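Local atomic coordinates of trichomaglin (Trichosanthes lepiniana, PDB entry 1SGL), a protein that probably cleaves RNA as an S-like ribonuclease of the T2 family. Residues F8-Q13 against H43-E48. Numbering follows the deposited sequence.
Sequences FILALQ and HGLRPE. With SO4 (sulfate ion), chain C; SO4 (sulfate ion), chain B; SO4 (sulfate ion), chain D.
A classic beta bulge, in which His43 and Gly44 both face Ala11, interrupts the antiparallel pairing of strands 8-13 and 43-47 in the central sheet of this ribonuclease T2 fold. Ala11 O takes His43 N at 2.9 Å and, more weakly, Gly44 N at 3.4 Å, while Ala11 N binds Gly44 O; beyond the bulge, Ile9 and Arg46 form a regular hydrogen-bonded pair through both their N and O atoms. With CG anti to the backbone N (chi1 177°), the His43 ring is carried alongside the Gln13 amide; the two planes are nearly parallel, 11° apart, but stepped. Gln13 OE1 therefore lies well out of the ring plane, and although it comes within 2.8 Å of His43 ND1, the angle is too poor for a hydrogen bond. At the other ring nitrogen, His43 NE2 makes a nearly straight bond of 2.8 Å to O3 of the chain B sulfate, an ion also bound by His105 and Gln101 of helix 97-106. Segment 43-48 corresponds to the conserved HGLWP active-site motif of T2 ribonucleases, with Arg46 in place of its tryptophan, consistent with this sulfate, probably from the crystallisation liquor, marking a phosphate position. On the face of Phe8, Leu10, Leu45 and Pro47, Leu45 CD1 reaches between Phe8 CB and Leu10 CB, 4.2 Å from each, and Phe8 CE2 meets Pro47 CG; helix 116-129 covers Leu10 and Leu45 through Thr123. On the face of Ile9, Ala11 and Arg46, Ile9 and Arg46 run side by side. The methyl Ile9 CD1 sits over one guanidinium face, offset toward the rim, and also touches Glu48 CB, whereas the chain D sulfate meets that guanidinium at its edge, its O4 hydrogen-bonded to Arg46 NH2 at 3.2 Å.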
loop_
_atom_site.group_PDB
_atom_site.type_symbol
_atom_site.label_atom_id
_atom_site.label_comp_id
_atom_site.label_asym_id
_atom_site.label_seq_id
_atom_site.Cartn_x
_atom_site.Cartn_y
_atom_site.Cartn_z
ATOM N N PHE A 8 10.756 1.927 -7.854
ATOM C CA PHE A 8 10.161 1.510 -6.597
ATOM C C PHE A 8 8.650 1.433 -6.820
ATOM O O PHE A 8 8.084 2.172 -7.633
ATOM C CB PHE A 8 10.424 2.537 -5.492
ATOM C CG PHE A 8 11.800 2.473 -4.903
ATOM C CD1 PHE A 8 12.721 3.488 -5.142
ATOM C CD2 PHE A 8 12.171 1.406 -4.089
ATOM C CE1 PHE A 8 14.001 3.443 -4.571
ATOM C CE2 PHE A 8 13.439 1.348 -3.515
ATOM C CZ PHE A 8 14.355 2.368 -3.755
ATOM N N ILE A 9 8.003 0.525 -6.108
ATOM C CA ILE A 9 6.569 0.397 -6.186
ATOM C C ILE A 9 6.006 0.618 -4.789
ATOM O O ILE A 9 6.475 0.007 -3.817
ATOM C CB ILE A 9 6.126 -1.003 -6.649
ATOM C CG1 ILE A 9 6.704 -1.312 -8.031
ATOM C CG2 ILE A 9 4.592 -1.072 -6.690
ATOM C CD1 ILE A 9 6.369 -2.697 -8.526
ATOM N N LEU A 10 5.024 1.510 -4.692
ATOM C CA LEU A 10 4.341 1.791 -3.434
ATOM C C LEU A 10 2.974 1.141 -3.582
ATOM O O LEU A 10 2.144 1.600 -4.363
ATOM C CB LEU A 10 4.168 3.297 -3.210
ATOM C CG LEU A 10 3.310 3.707 -1.998
ATOM C CD1 LEU A 10 3.912 3.174 -0.708
ATOM C CD2 LEU A 10 3.203 5.229 -1.943
ATOM N N ALA A 11 2.755 0.063 -2.842
ATOM C CA ALA A 11 1.501 -0.671 -2.896
ATOM C C ALA A 11 0.515 -0.195 -1.836
ATOM O O ALA A 11 0.844 -0.135 -0.648
ATOM C CB ALA A 11 1.775 -2.156 -2.722
ATOM N N LEU A 12 -0.689 0.147 -2.275
ATOM C CA LEU A 12 -1.741 0.608 -1.379
ATOM C C LEU A 12 -2.915 -0.355 -1.462
ATOM O O LEU A 12 -3.193 -0.909 -2.522
ATOM C CB LEU A 12 -2.220 2.004 -1.770
ATOM C CG LEU A 12 -1.175 3.119 -1.851
ATOM C CD1 LEU A 12 -1.875 4.431 -2.209
ATOM C CD2 LEU A 12 -0.440 3.249 -0.523
ATOM N N GLN A 13 -3.601 -0.550 -0.341
ATOM C CA GLN A 13 -4.742 -1.448 -0.293
ATOM C C GLN A 13 -6.013 -0.698 0.044
ATOM O O GLN A 13 -5.992 0.226 0.854
ATOM C CB GLN A 13 -4.512 -2.534 0.760
ATOM C CG GLN A 13 -3.395 -3.483 0.388
ATOM C CD GLN A 13 -3.323 -4.691 1.283
ATOM O OE1 GLN A 13 -2.424 -5.521 1.136
ATOM N NE2 GLN A 13 -4.268 -4.810 2.218
ATOM N N HIS A 43 0.491 -0.673 2.142
ATOM C CA HIS A 43 0.796 -2.075 2.353
ATOM C C HIS A 43 2.322 -2.152 2.453
ATOM O O HIS A 43 2.855 -2.817 3.336
ATOM C CB HIS A 43 0.328 -2.962 1.202
ATOM C CG HIS A 43 0.708 -4.397 1.386
ATOM N ND1 HIS A 43 0.071 -5.222 2.289
ATOM C CD2 HIS A 43 1.732 -5.121 0.874
ATOM C CE1 HIS A 43 0.689 -6.389 2.332
ATOM N NE2 HIS A 43 1.702 -6.354 1.483
ATOM N N GLY A 44 3.019 -1.456 1.553
ATOM C CA GLY A 44 4.475 -1.457 1.581
ATOM C C GLY A 44 5.165 -0.850 0.366
ATOM O O GLY A 44 4.546 -0.627 -0.680
ATOM N N LEU A 45 6.456 -0.572 0.521
ATOM C CA LEU A 45 7.286 -0.009 -0.535
ATOM C C LEU A 45 8.316 -1.083 -0.897
ATOM O O LEU A 45 8.872 -1.733 -0.010
ATOM C CB LEU A 45 8.014 1.235 -0.027
ATOM C CG LEU A 45 8.967 1.911 -1.020
ATOM C CD1 LEU A 45 8.162 2.744 -2.011
ATOM C CD2 LEU A 45 9.950 2.790 -0.276
ATOM N N ARG A 46 8.581 -1.277 -2.183
ATOM C CA ARG A 46 9.548 -2.294 -2.575
ATOM C C ARG A 46 10.201 -2.012 -3.919
ATOM O O ARG A 46 9.645 -1.292 -4.747
ATOM C CB ARG A 46 8.874 -3.666 -2.630
ATOM C CG ARG A 46 7.912 -3.846 -3.794
ATOM C CD ARG A 46 7.292 -5.230 -3.783
ATOM N NE ARG A 46 6.688 -5.592 -5.070
ATOM C CZ ARG A 46 5.461 -5.252 -5.457
ATOM N NH1 ARG A 46 4.676 -4.531 -4.663
ATOM N NH2 ARG A 46 5.011 -5.653 -6.636
ATOM N N PRO A 47 11.408 -2.562 -4.137
ATOM C CA PRO A 47 12.132 -2.371 -5.401
ATOM C C PRO A 47 11.409 -3.195 -6.458
ATOM O O PRO A 47 10.955 -4.300 -6.169
ATOM C CB PRO A 47 13.519 -2.946 -5.107
ATOM C CG PRO A 47 13.640 -2.843 -3.591
ATOM C CD PRO A 47 12.258 -3.233 -3.138
ATOM N N GLU A 48 11.285 -2.667 -7.670
ATOM C CA GLU A 48 10.621 -3.408 -8.736
ATOM C C GLU A 48 11.634 -4.261 -9.501
ATOM O O GLU A 48 12.476 -3.738 -10.228
ATOM C CB GLU A 48 9.916 -2.440 -9.691
ATOM C CG GLU A 48 9.301 -3.107 -10.915
ATOM C CD GLU A 48 8.416 -2.164 -11.718
ATOM O OE1 GLU A 48 8.834 -1.018 -11.976
ATOM O OE2 GLU A 48 7.302 -2.574 -12.100
HETATM S S SO4 C . -2.449 -7.291 5.279
HETATM O O1 SO4 C . -2.591 -6.873 3.871
HETATM O O2 SO4 C . -3.682 -7.974 5.705
HETATM O O3 SO4 C . -2.228 -6.109 6.131
HETATM O O4 SO4 C . -1.304 -8.207 5.400
HETATM S S SO4 B . 4.395 -8.788 0.073
HETATM O O1 SO4 B . 4.300 -10.137 -0.514
HETATM O O2 SO4 B . 5.690 -8.657 0.764
HETATM O O3 SO4 B . 3.299 -8.602 1.038
HETATM O O4 SO4 B . 4.288 -7.763 -0.985
HETATM S S SO4 D . 1.600 -5.206 -8.044
HETATM O O1 SO4 D . 1.297 -6.547 -7.506
HETATM O O2 SO4 D . 1.817 -4.259 -6.930
HETATM O O3 SO4 D . 0.457 -4.758 -8.866
HETATM O O4 SO4 D . 2.821 -5.271 -8.873
#